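Local coordinates for long form salivary protein D7L1 (Anopheles stephensi, PDB 3NHI) that binds and sequesters host mediators such as cysteinyl leukotrienes, and binds stable thromboxane A2 analogues, modulating blood feeding by the female mosquito, at residues K4-E9 with G58-D63; S170-G175 with P184-A189; R195-M200 with L263-Y268; S220-E225 with S248-H253. One frame throughout, in Å; residues are numbered along the deposited sequence.

Contact 3 lies near the centre of the chain and is mostly buried. Contacts 2 and 4 lie far out, though contact 2 is itself well covered, while contact 4 is only partly so. Contact 1 is partly buried and reaches the lipid pocket. Contacts 2 and 3 share helix 184-196, and contacts 3 and 4 share helix 251-266; contact 4 is nested within the loop that contact 3 closes. Contacts 1 and 3 touch through Glu9, which forms a salt bridge with Arg198 and probably a hydrogen bond with Tyr268. Apolar groups dominate contact 4. Contacts 1, 2 and 3 each add a water bridge, and contact 3 is the most polar.

Contact 1: residues K4-E9 with G58-D63; sequences KALDAE and GLQIYD. With EAH ((5S,7E,9E,11Z,14Z)-5-hydroxyicosa-7,9,11,14-tetraenoic acid), chain B.
Leu6 and Leu59 share one side-chain shape: CG is anti to the carbonyl carbon (chi1 -58° and -61°) and the chain is extended at chi2. In Leu6 this carries CD1 onto the backbone that ends helix 46-58. Leu6 CD1 lies 3.5 Å from Leu59 O and 3.8 Å from Gly58 O. The methyl thus covers backbone more closely than side chain, since Leu6 CD1 and Leu59 CD2 are 4.2 Å apart. The other branch of Leu6 meets the amide of Gln60, with Leu6 CD2 4.2 Å from Gln60 NE2. Gln60 has positive phi (69°) and closes the helix in a Schellman motif, and its CB points toward residues 4-9. A water donates to both Lys4 O (2.7 Å) and Gln60 OE1 (2.8 Å). The same OE1 accepts from Trp3 NE1, so two donors hold the amide oxygen.

Leu59 also faces the bound fatty acid. Leu59 CD1 is 3.6 Å from C20 of the lipid, and Ile61 CD1 is 3.6 Å from C19. The two residues therefore line the pocket at the tail end of the ligand. Asp7 is the N-cap of helix 8-22, and its OD1 accepts from Gln10 N. That helix packs on Leu59 through Ala11, Val14 and Tyr15. Helix 73-85 covers Ala5, and residues 62-63 pair with strand 68-69 in a small antiparallel sheet.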
# COMPACT_ATOMS: atom_id res chain seq x y z
N LYS A 4 -10.64 -11.01 -6.13
CA LYS A 4 -10.85 -10.70 -4.71
C LYS A 4 -11.00 -9.20 -4.46
O LYS A 4 -10.13 -8.40 -4.82
CB LYS A 4 -9.71 -11.27 -3.87
CG LYS A 4 -10.02 -11.32 -2.37
CD LYS A 4 -8.86 -11.90 -1.57
CE LYS A 4 -9.21 -12.06 -0.09
NZ LYS A 4 -9.60 -10.79 0.58
N ALA A 5 -12.10 -8.83 -3.82
CA ALA A 5 -12.36 -7.44 -3.44
C ALA A 5 -11.29 -6.88 -2.50
O ALA A 5 -10.65 -7.62 -1.73
CB ALA A 5 -13.72 -7.30 -2.81
N LEU A 6 -11.11 -5.57 -2.58
CA LEU A 6 -10.09 -4.87 -1.79
C LEU A 6 -10.67 -4.30 -0.51
O LEU A 6 -11.74 -3.66 -0.52
CB LEU A 6 -9.45 -3.76 -2.63
CG LEU A 6 -8.79 -4.25 -3.93
CD1 LEU A 6 -8.27 -3.10 -4.79
CD2 LEU A 6 -7.71 -5.32 -3.67
N ASP A 7 -9.96 -4.53 0.59
CA ASP A 7 -10.37 -3.97 1.87
C ASP A 7 -9.91 -2.53 2.06
O ASP A 7 -9.28 -1.95 1.18
CB ASP A 7 -9.97 -4.90 3.03
CG ASP A 7 -8.48 -4.89 3.34
OD1 ASP A 7 -7.79 -3.87 3.12
OD2 ASP A 7 -7.99 -5.91 3.87
N ALA A 8 -10.24 -1.93 3.20
CA ALA A 8 -9.92 -0.51 3.39
C ALA A 8 -8.43 -0.20 3.39
O ALA A 8 -8.01 0.84 2.86
CB ALA A 8 -10.58 0.01 4.66
N GLU A 9 -7.62 -1.09 3.98
CA GLU A 9 -6.18 -0.89 3.98
C GLU A 9 -5.61 -1.03 2.57
O GLU A 9 -4.71 -0.28 2.18
CB GLU A 9 -5.48 -1.87 4.93
CG GLU A 9 -3.95 -1.76 4.95
CD GLU A 9 -3.24 -2.47 3.78
OE1 GLU A 9 -3.75 -3.48 3.25
OE2 GLU A 9 -2.14 -2.02 3.41
N GLY A 58 -4.22 0.24 -9.47
CA GLY A 58 -4.10 -0.25 -8.09
C GLY A 58 -5.40 -0.82 -7.55
O GLY A 58 -5.40 -1.84 -6.85
N LEU A 59 -6.52 -0.16 -7.86
CA LEU A 59 -7.82 -0.69 -7.44
C LEU A 59 -8.29 -1.84 -8.32
O LEU A 59 -9.33 -2.45 -8.06
CB LEU A 59 -8.88 0.43 -7.41
CG LEU A 59 -8.62 1.59 -6.45
CD1 LEU A 59 -9.76 2.59 -6.58
CD2 LEU A 59 -8.47 1.14 -5.00
N GLN A 60 -7.52 -2.11 -9.38
CA GLN A 60 -7.73 -3.26 -10.27
C GLN A 60 -9.01 -3.12 -11.11
O GLN A 60 -9.56 -4.09 -11.63
CB GLN A 60 -7.61 -4.58 -9.49
CG GLN A 60 -6.21 -4.70 -8.85
CD GLN A 60 -6.10 -5.78 -7.78
OE1 GLN A 60 -6.92 -6.66 -7.69
NE2 GLN A 60 -5.06 -5.68 -6.95
N ILE A 61 -9.46 -1.87 -11.25
CA ILE A 61 -10.52 -1.51 -12.18
C ILE A 61 -10.01 -1.61 -13.63
O ILE A 61 -10.75 -2.00 -14.54
CB ILE A 61 -11.03 -0.08 -11.86
CG1 ILE A 61 -11.65 -0.04 -10.46
CG2 ILE A 61 -12.06 0.41 -12.89
CD1 ILE A 61 -11.94 1.37 -9.96
N TYR A 62 -8.74 -1.26 -13.83
CA TYR A 62 -8.05 -1.44 -15.10
C TYR A 62 -7.01 -2.54 -14.95
O TYR A 62 -6.22 -2.53 -13.99
CB TYR A 62 -7.35 -0.14 -15.50
CG TYR A 62 -6.43 -0.28 -16.69
CD1 TYR A 62 -6.95 -0.45 -17.97
CD2 TYR A 62 -5.04 -0.25 -16.53
CE1 TYR A 62 -6.10 -0.59 -19.07
CE2 TYR A 62 -4.19 -0.38 -17.63
CZ TYR A 62 -4.73 -0.55 -18.89
OH TYR A 62 -3.87 -0.68 -19.95
N ASP A 63 -7.00 -3.48 -15.89
CA ASP A 63 -5.97 -4.51 -15.91
C ASP A 63 -4.94 -4.18 -17.01
O ASP A 63 -5.29 -4.18 -18.19
CB ASP A 63 -6.56 -5.89 -16.17
CG ASP A 63 -5.52 -6.98 -16.03
OD1 ASP A 63 -5.27 -7.41 -14.88
OD2 ASP A 63 -4.91 -7.35 -17.04
O1 EAH B . -9.13 6.67 5.72
C1 EAH B . -9.02 7.36 4.67
O2 EAH B . -8.25 8.34 4.59
C2 EAH B . -9.87 6.99 3.47
C3 EAH B . -9.89 8.12 2.44
C4 EAH B . -8.82 7.92 1.37
C5 EAH B . -8.83 9.07 0.39
O3 EAH B . -9.92 8.97 -0.38
C6 EAH B . -7.58 9.03 -0.49
C7 EAH B . -7.65 10.08 -1.59
C8 EAH B . -7.86 9.41 -2.93
C9 EAH B . -8.15 10.42 -3.94
C10 EAH B . -8.51 9.85 -5.09
C11 EAH B . -8.79 10.91 -6.06
C12 EAH B . -9.26 10.68 -7.29
C13 EAH B . -9.55 9.30 -7.83
C14 EAH B . -8.33 8.83 -8.60
C15 EAH B . -8.38 8.19 -9.77
C16 EAH B . -9.67 7.84 -10.48
C17 EAH B . -9.98 6.37 -10.22
C18 EAH B . -10.94 6.22 -9.04
C19 EAH B . -11.59 4.85 -9.06
C20 EAH B . -12.46 4.66 -7.84
O HOH W 1 -7.59 -8.47 -5.64

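Contact 2: residues S170-G175 with P184-A189; sequences SEWKNG and PELKDA
Trp172 and Leu186 join an ST turn to the first turn of helix 184-196, within the PBP/GOBP (odorant-binding protein) family region. In the ST turn Ser170 OG accepts from Trp172 N at 2.9 Å, with an N-H...O angle of 157°. A type I turn from Ser170 to Lys173 overlaps it, and a second runs from Trp172 to Gly175. Ser170 OG is also hydrogen-bonded to Glu160 of helix 155-163.

The Trp172 side chain leaves with CG anti to the carbonyl carbon (chi1 -58°), and the benzene part of the indole lies nearest the helix. Leu186 takes the other common form, with CG anti to the backbone N (chi1 -177°). Leu186 CD1 then reaches Trp172 CZ2 at 3.6 Å, obliquely to the ring. The two side chains cross at about a right angle. Three residues on, Ala189 CB is 4.1 Å from Trp172 CH2. Trp164 meets the indole too.

Glu171 is extended beyond CG and also crosses Leu186 at about a right angle. The two carboxylate oxygens have different partners. Glu171 OE2 lies 3.7 Å from Leu186 CD2 and is hydrogen-bonded to Thr181. OE1 is hydrogen-bonded to Ser183, whose OG also bonds Leu186 N. The carboxylates of Glu171 and Glu185 stay apart, and a water between them probably eases their like charges. This water donates to Glu171 OE1 at 2.8 Å and to Glu185 OE1 at 3.1 Å.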
# COMPACT_ATOMS: atom_id res chain seq x y z
N SER A 170 6.26 -12.73 23.16
CA SER A 170 6.81 -12.16 21.94
C SER A 170 8.31 -11.90 22.07
O SER A 170 8.79 -11.44 23.11
CB SER A 170 6.11 -10.86 21.57
OG SER A 170 6.77 -10.24 20.48
N GLU A 171 9.04 -12.19 21.00
CA GLU A 171 10.46 -11.89 20.93
C GLU A 171 10.69 -10.38 20.92
O GLU A 171 11.80 -9.92 21.16
CB GLU A 171 11.09 -12.54 19.69
CG GLU A 171 11.12 -14.06 19.80
CD GLU A 171 11.63 -14.75 18.55
OE1 GLU A 171 11.41 -15.97 18.45
OE2 GLU A 171 12.26 -14.09 17.68
N TRP A 172 9.63 -9.62 20.66
CA TRP A 172 9.71 -8.17 20.56
C TRP A 172 9.02 -7.47 21.73
O TRP A 172 8.73 -6.27 21.67
CB TRP A 172 9.12 -7.71 19.23
CG TRP A 172 9.77 -8.30 18.00
CD1 TRP A 172 11.00 -8.91 17.92
CD2 TRP A 172 9.23 -8.31 16.67
NE1 TRP A 172 11.24 -9.31 16.62
CE2 TRP A 172 10.18 -8.95 15.84
CE3 TRP A 172 8.04 -7.83 16.10
CZ2 TRP A 172 9.96 -9.12 14.47
CZ3 TRP A 172 7.83 -8.01 14.75
CH2 TRP A 172 8.79 -8.65 13.94
N LYS A 173 8.79 -8.22 22.81
CA LYS A 173 8.10 -7.71 24.01
C LYS A 173 8.66 -6.40 24.57
O LYS A 173 7.88 -5.51 24.96
CB LYS A 173 8.05 -8.78 25.11
CG LYS A 173 7.31 -8.36 26.39
CD LYS A 173 5.80 -8.23 26.15
CE LYS A 173 5.05 -7.99 27.46
NZ LYS A 173 4.88 -9.24 28.26
N ASN A 174 9.98 -6.28 24.63
CA ASN A 174 10.61 -5.04 25.10
C ASN A 174 10.86 -4.01 23.98
O ASN A 174 11.45 -2.95 24.21
CB ASN A 174 11.90 -5.36 25.85
CG ASN A 174 11.66 -6.14 27.14
OD1 ASN A 174 10.64 -5.96 27.81
ND2 ASN A 174 12.61 -7.00 27.50
N GLY A 175 10.39 -4.33 22.77
CA GLY A 175 10.65 -3.55 21.56
C GLY A 175 11.22 -4.50 20.51
O GLY A 175 11.95 -5.44 20.84
N PRO A 184 9.27 -20.33 14.58
CA PRO A 184 8.11 -20.30 13.69
C PRO A 184 7.35 -18.99 13.79
O PRO A 184 6.83 -18.50 12.79
CB PRO A 184 7.23 -21.47 14.18
CG PRO A 184 7.82 -21.89 15.49
CD PRO A 184 9.25 -21.50 15.49
N GLU A 185 7.33 -18.39 14.97
CA GLU A 185 6.63 -17.12 15.17
C GLU A 185 7.34 -15.98 14.44
O GLU A 185 6.69 -15.14 13.81
CB GLU A 185 6.49 -16.80 16.66
CG GLU A 185 5.62 -17.79 17.47
CD GLU A 185 6.39 -18.99 17.99
OE1 GLU A 185 7.62 -19.10 17.76
OE2 GLU A 185 5.75 -19.83 18.64
N LEU A 186 8.66 -15.93 14.53
CA LEU A 186 9.41 -14.89 13.83
C LEU A 186 9.25 -15.03 12.32
O LEU A 186 9.06 -14.03 11.61
CB LEU A 186 10.89 -14.90 14.24
CG LEU A 186 11.76 -13.80 13.62
CD1 LEU A 186 11.28 -12.40 13.97
CD2 LEU A 186 13.19 -14.00 14.09
N LYS A 187 9.32 -16.26 11.82
CA LYS A 187 9.13 -16.48 10.39
C LYS A 187 7.74 -16.01 9.95
O LYS A 187 7.61 -15.38 8.89
CB LYS A 187 9.34 -17.95 10.02
CG LYS A 187 10.76 -18.42 10.27
CD LYS A 187 10.94 -19.89 9.90
CE LYS A 187 12.38 -20.32 10.07
NZ LYS A 187 12.50 -21.81 10.01
N ASP A 188 6.72 -16.29 10.75
CA ASP A 188 5.38 -15.85 10.44
C ASP A 188 5.27 -14.32 10.44
O ASP A 188 4.73 -13.72 9.50
CB ASP A 188 4.35 -16.45 11.40
CG ASP A 188 2.94 -16.06 11.03
OD1 ASP A 188 2.42 -16.60 10.03
OD2 ASP A 188 2.37 -15.18 11.70
N ALA A 189 5.77 -13.69 11.51
CA ALA A 189 5.75 -12.24 11.60
C ALA A 189 6.42 -11.61 10.38
O ALA A 189 5.86 -10.67 9.79
CB ALA A 189 6.42 -11.77 12.88
O HOH W 2 9.12 -17.10 19.60

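Contact 3: residues R195-M200 with L263-Y268; sequences RGLRYM and LRSADY
Leu197 and Ser265 make the apolar part of the contact, where the two helix ends approach each other. Leu197 CD2 rests on Ser265 CB at 3.8 Å. Ser265 turns its OG between the backbone N and the carbonyl carbon, where the hydroxyl is hydrogen-bonded to Glu262 O and Phe155 N. The CB meets the leucine, while OG is held by these backbone partners. Phe258 and His261 of helix 251-266 also touch Leu197.

The hydrogen bonds centre on Gly196 O. Arg198 bends at chi2 (64°), folding the guanidinium back so that Arg198 NH1 donates to Gly196 O at 2.8 Å. The bond is fairly straight at 161°, and the oxygen lies in the guanidinium plane. A water donates to Gly196 O (2.9 Å) and to Tyr268 OH (2.9 Å), bridging the segments.

Charged and polar groups gather beside this water. Arg198 NH1 and Tyr268 OH are 3.9 Å apart, with guanidinium and ring planes 77° from each other. Glu9 joins them, forming a salt bridge with Arg198 and probably a hydrogen bond with Tyr268. Arg198 also has a cation-pi contact with Tyr13, and Tyr268 has one with Lys16.

Arg198 has positive phi and ends helix 184-196 in a Schellman motif. Here that helix end is tied, through Arg198, to Glu9 of helix 8-22, at a join of helix ends and loops, with Tyr268 near Lys151 of the ligand-binding site.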
# COMPACT_ATOMS: atom_id res chain seq x y z
N ARG A 195 4.76 -9.02 3.24
CA ARG A 195 3.57 -8.85 2.42
C ARG A 195 2.93 -7.48 2.66
O ARG A 195 2.54 -6.79 1.72
CB ARG A 195 2.58 -9.98 2.68
CG ARG A 195 3.06 -11.32 2.12
CD ARG A 195 2.04 -12.40 2.38
NE ARG A 195 2.34 -13.66 1.69
CZ ARG A 195 1.97 -13.95 0.44
NH1 ARG A 195 1.29 -13.07 -0.30
NH2 ARG A 195 2.29 -15.13 -0.08
N GLY A 196 2.87 -7.05 3.92
CA GLY A 196 2.31 -5.73 4.25
C GLY A 196 3.09 -4.56 3.66
O GLY A 196 2.50 -3.55 3.26
N LEU A 197 4.40 -4.72 3.57
CA LEU A 197 5.27 -3.69 2.97
C LEU A 197 5.38 -3.81 1.46
O LEU A 197 6.06 -3.01 0.83
CB LEU A 197 6.67 -3.74 3.59
CG LEU A 197 6.79 -3.63 5.11
CD1 LEU A 197 8.26 -3.45 5.49
CD2 LEU A 197 5.93 -2.53 5.73
N ARG A 198 4.72 -4.83 0.90
CA ARG A 198 4.73 -5.11 -0.55
C ARG A 198 6.12 -5.49 -1.07
O ARG A 198 6.41 -5.36 -2.25
CB ARG A 198 4.10 -3.95 -1.33
CG ARG A 198 2.56 -3.98 -1.40
CD ARG A 198 1.86 -3.81 -0.03
NE ARG A 198 0.42 -3.63 -0.22
CZ ARG A 198 -0.46 -3.40 0.76
NH1 ARG A 198 -0.05 -3.31 2.03
NH2 ARG A 198 -1.74 -3.25 0.48
N TYR A 199 6.96 -5.97 -0.17
CA TYR A 199 8.22 -6.64 -0.55
C TYR A 199 7.96 -7.93 -1.32
O TYR A 199 8.78 -8.37 -2.13
CB TYR A 199 9.02 -7.00 0.70
CG TYR A 199 9.76 -5.89 1.40
CD1 TYR A 199 9.63 -4.54 1.03
CD2 TYR A 199 10.58 -6.21 2.48
CE1 TYR A 199 10.34 -3.55 1.71
CE2 TYR A 199 11.28 -5.23 3.16
CZ TYR A 199 11.17 -3.91 2.78
OH TYR A 199 11.88 -2.95 3.48
N MET A 200 6.84 -8.58 -1.00
CA MET A 200 6.44 -9.82 -1.64
C MET A 200 4.94 -9.82 -1.80
O MET A 200 4.22 -9.19 -1.01
CB MET A 200 6.84 -11.04 -0.80
CG MET A 200 8.33 -11.16 -0.57
SD MET A 200 8.80 -12.62 0.37
CE MET A 200 8.77 -13.86 -0.93
N LEU A 263 7.54 2.97 10.30
CA LEU A 263 6.86 4.24 10.52
C LEU A 263 5.86 4.56 9.42
O LEU A 263 4.70 4.88 9.70
CB LEU A 263 7.88 5.37 10.65
CG LEU A 263 7.33 6.79 10.72
CD1 LEU A 263 6.32 6.98 11.87
CD2 LEU A 263 8.49 7.74 10.85
N ARG A 264 6.30 4.45 8.18
CA ARG A 264 5.46 4.76 7.03
C ARG A 264 4.26 3.81 6.94
O ARG A 264 3.19 4.21 6.47
CB ARG A 264 6.29 4.73 5.75
CG ARG A 264 7.27 5.89 5.69
CD ARG A 264 7.96 6.03 4.36
NE ARG A 264 8.93 4.97 4.11
CZ ARG A 264 8.77 3.97 3.24
NH1 ARG A 264 7.68 3.82 2.51
NH2 ARG A 264 9.74 3.08 3.12
N SER A 265 4.43 2.58 7.40
CA SER A 265 3.35 1.60 7.36
C SER A 265 2.30 1.87 8.43
O SER A 265 1.19 1.35 8.33
CB SER A 265 3.88 0.17 7.48
OG SER A 265 4.16 -0.20 8.83
N ALA A 266 2.66 2.65 9.45
CA ALA A 266 1.70 3.09 10.47
C ALA A 266 0.94 4.33 10.01
O ALA A 266 -0.25 4.47 10.30
CB ALA A 266 2.40 3.35 11.81
N ASP A 267 1.61 5.20 9.26
CA ASP A 267 1.03 6.47 8.83
C ASP A 267 1.15 6.56 7.31
O ASP A 267 2.15 7.02 6.78
CB ASP A 267 1.77 7.61 9.51
CG ASP A 267 1.24 8.99 9.14
OD1 ASP A 267 0.26 9.11 8.37
OD2 ASP A 267 1.83 9.97 9.64
N TYR A 268 0.09 6.13 6.61
CA TYR A 268 0.12 6.11 5.15
C TYR A 268 0.22 7.51 4.53
O TYR A 268 0.57 7.64 3.35
CB TYR A 268 -1.10 5.36 4.60
CG TYR A 268 -0.96 3.84 4.59
CD1 TYR A 268 0.03 3.18 5.32
CD2 TYR A 268 -1.85 3.06 3.84
CE1 TYR A 268 0.14 1.79 5.30
CE2 TYR A 268 -1.76 1.66 3.82
CZ TYR A 268 -0.76 1.04 4.55
OH TYR A 268 -0.62 -0.34 4.55
O HOH W 3 2.17 -0.88 4.21

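Contact 4: residues S220-E225 with S248-H253; sequences SELEPE and SRLKQH
Leu222, Glu225, Leu250 and His253 meet where two helices begin, with Glu225 and Leu250 closest in the backbone at 7.7 Å between CA atoms. Residues 220-222 form a 3-10 turn before helix 223-231. Ser248 caps the turn into helix 251-266: Ser248 OG accepts from Leu250 N at 3.0 Å.

Leu222 carries the contact. Its CG is anti to the carbonyl carbon (chi1 -63°), and CD1 is directed over one face of the His253 imidazole. This is a CH-pi contact, with Leu222 CD1 3.9 Å from the centroid of the His253 ring and 28° off the ring normal. The two side chains cross at about a right angle. Leu222 CD1 also touches Leu250 CD2 at 3.9 Å.

Leu250 divides its branches. Leu250 CD2 touches both Leu222 CD1 and Glu225 CB, while Leu250 CD1 lies 3.8 Å from the backbone Glu225 O. Val226 and Val229 of helix 223-231 also touch Leu250. Phe214 of helix 207-216 touches His253.

The join between the segments therefore rests on dispersion and CH-pi contact, made by leucine methyls against a ring, a methylene and backbone.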
# COMPACT_ATOMS: atom_id res chain seq x y z
N SER A 220 20.78 5.43 -2.41
CA SER A 220 20.65 4.98 -3.80
C SER A 220 21.91 4.28 -4.30
O SER A 220 21.82 3.39 -5.15
CB SER A 220 20.29 6.13 -4.74
OG SER A 220 21.22 7.21 -4.64
N GLU A 221 23.07 4.65 -3.77
CA GLU A 221 24.31 4.03 -4.21
C GLU A 221 24.42 2.55 -3.82
O GLU A 221 25.26 1.83 -4.36
CB GLU A 221 25.54 4.82 -3.73
CG GLU A 221 25.87 4.72 -2.25
CD GLU A 221 25.13 5.73 -1.38
OE1 GLU A 221 24.05 6.23 -1.77
OE2 GLU A 221 25.62 5.99 -0.26
N LEU A 222 23.58 2.11 -2.89
CA LEU A 222 23.61 0.72 -2.42
C LEU A 222 22.76 -0.22 -3.27
O LEU A 222 22.78 -1.43 -3.05
CB LEU A 222 23.20 0.62 -0.94
CG LEU A 222 24.09 1.32 0.08
CD1 LEU A 222 23.60 1.04 1.50
CD2 LEU A 222 25.55 0.90 -0.06
N GLU A 223 22.04 0.32 -4.26
CA GLU A 223 21.16 -0.52 -5.07
C GLU A 223 21.81 -1.82 -5.58
O GLU A 223 21.22 -2.89 -5.42
CB GLU A 223 20.50 0.27 -6.21
CG GLU A 223 19.73 -0.64 -7.17
CD GLU A 223 18.89 0.10 -8.19
OE1 GLU A 223 18.09 -0.59 -8.85
OE2 GLU A 223 19.02 1.33 -8.33
N PRO A 224 23.01 -1.75 -6.21
CA PRO A 224 23.59 -3.00 -6.70
C PRO A 224 23.86 -4.02 -5.60
O PRO A 224 23.74 -5.23 -5.85
CB PRO A 224 24.91 -2.57 -7.37
CG PRO A 224 24.77 -1.12 -7.60
CD PRO A 224 23.82 -0.57 -6.59
N GLU A 225 24.19 -3.54 -4.39
CA GLU A 225 24.46 -4.43 -3.26
C GLU A 225 23.17 -5.05 -2.73
O GLU A 225 23.15 -6.22 -2.37
CB GLU A 225 25.18 -3.69 -2.12
CG GLU A 225 26.51 -3.06 -2.51
CD GLU A 225 27.41 -4.00 -3.30
OE1 GLU A 225 27.95 -4.95 -2.69
OE2 GLU A 225 27.59 -3.76 -4.52
N SER A 248 24.18 -9.38 6.21
CA SER A 248 25.04 -8.84 5.16
C SER A 248 25.75 -7.56 5.57
O SER A 248 25.47 -6.99 6.63
CB SER A 248 24.19 -8.54 3.92
OG SER A 248 23.45 -7.34 4.13
N ARG A 249 26.64 -7.08 4.70
CA ARG A 249 27.32 -5.80 4.90
C ARG A 249 26.32 -4.63 4.91
O ARG A 249 26.65 -3.52 5.34
CB ARG A 249 28.37 -5.61 3.80
CG ARG A 249 29.71 -5.07 4.27
CD ARG A 249 30.76 -6.17 4.40
NE ARG A 249 31.28 -6.60 3.10
CZ ARG A 249 31.00 -7.76 2.50
NH1 ARG A 249 30.19 -8.64 3.09
NH2 ARG A 249 31.53 -8.04 1.31
N LEU A 250 25.09 -4.88 4.44
CA LEU A 250 24.02 -3.87 4.44
C LEU A 250 23.30 -3.73 5.78
O LEU A 250 22.43 -2.87 5.90
CB LEU A 250 22.95 -4.21 3.38
CG LEU A 250 23.36 -4.23 1.92
CD1 LEU A 250 22.27 -4.88 1.09
CD2 LEU A 250 23.63 -2.81 1.42
N LYS A 251 23.66 -4.56 6.75
CA LYS A 251 22.94 -4.67 8.03
C LYS A 251 22.33 -3.38 8.56
O LYS A 251 21.11 -3.29 8.73
CB LYS A 251 23.87 -5.27 9.11
CG LYS A 251 23.25 -5.36 10.51
CD LYS A 251 24.31 -5.35 11.62
CE LYS A 251 24.75 -3.92 12.01
NZ LYS A 251 23.68 -3.07 12.63
N GLN A 252 23.17 -2.39 8.86
CA GLN A 252 22.67 -1.18 9.48
C GLN A 252 21.77 -0.39 8.55
O GLN A 252 20.76 0.18 8.99
CB GLN A 252 23.81 -0.28 9.98
CG GLN A 252 23.32 0.90 10.84
CD GLN A 252 22.51 0.45 12.05
OE1 GLN A 252 22.97 -0.34 12.88
NE2 GLN A 252 21.27 0.94 12.15
N HIS A 253 22.12 -0.35 7.27
CA HIS A 253 21.29 0.35 6.31
C HIS A 253 19.93 -0.31 6.14
O HIS A 253 18.91 0.37 6.03
CB HIS A 253 22.01 0.47 4.97
CG HIS A 253 23.34 1.14 5.09
ND1 HIS A 253 23.47 2.45 5.47
CD2 HIS A 253 24.60 0.67 4.89
CE1 HIS A 253 24.75 2.77 5.50
NE2 HIS A 253 25.45 1.71 5.16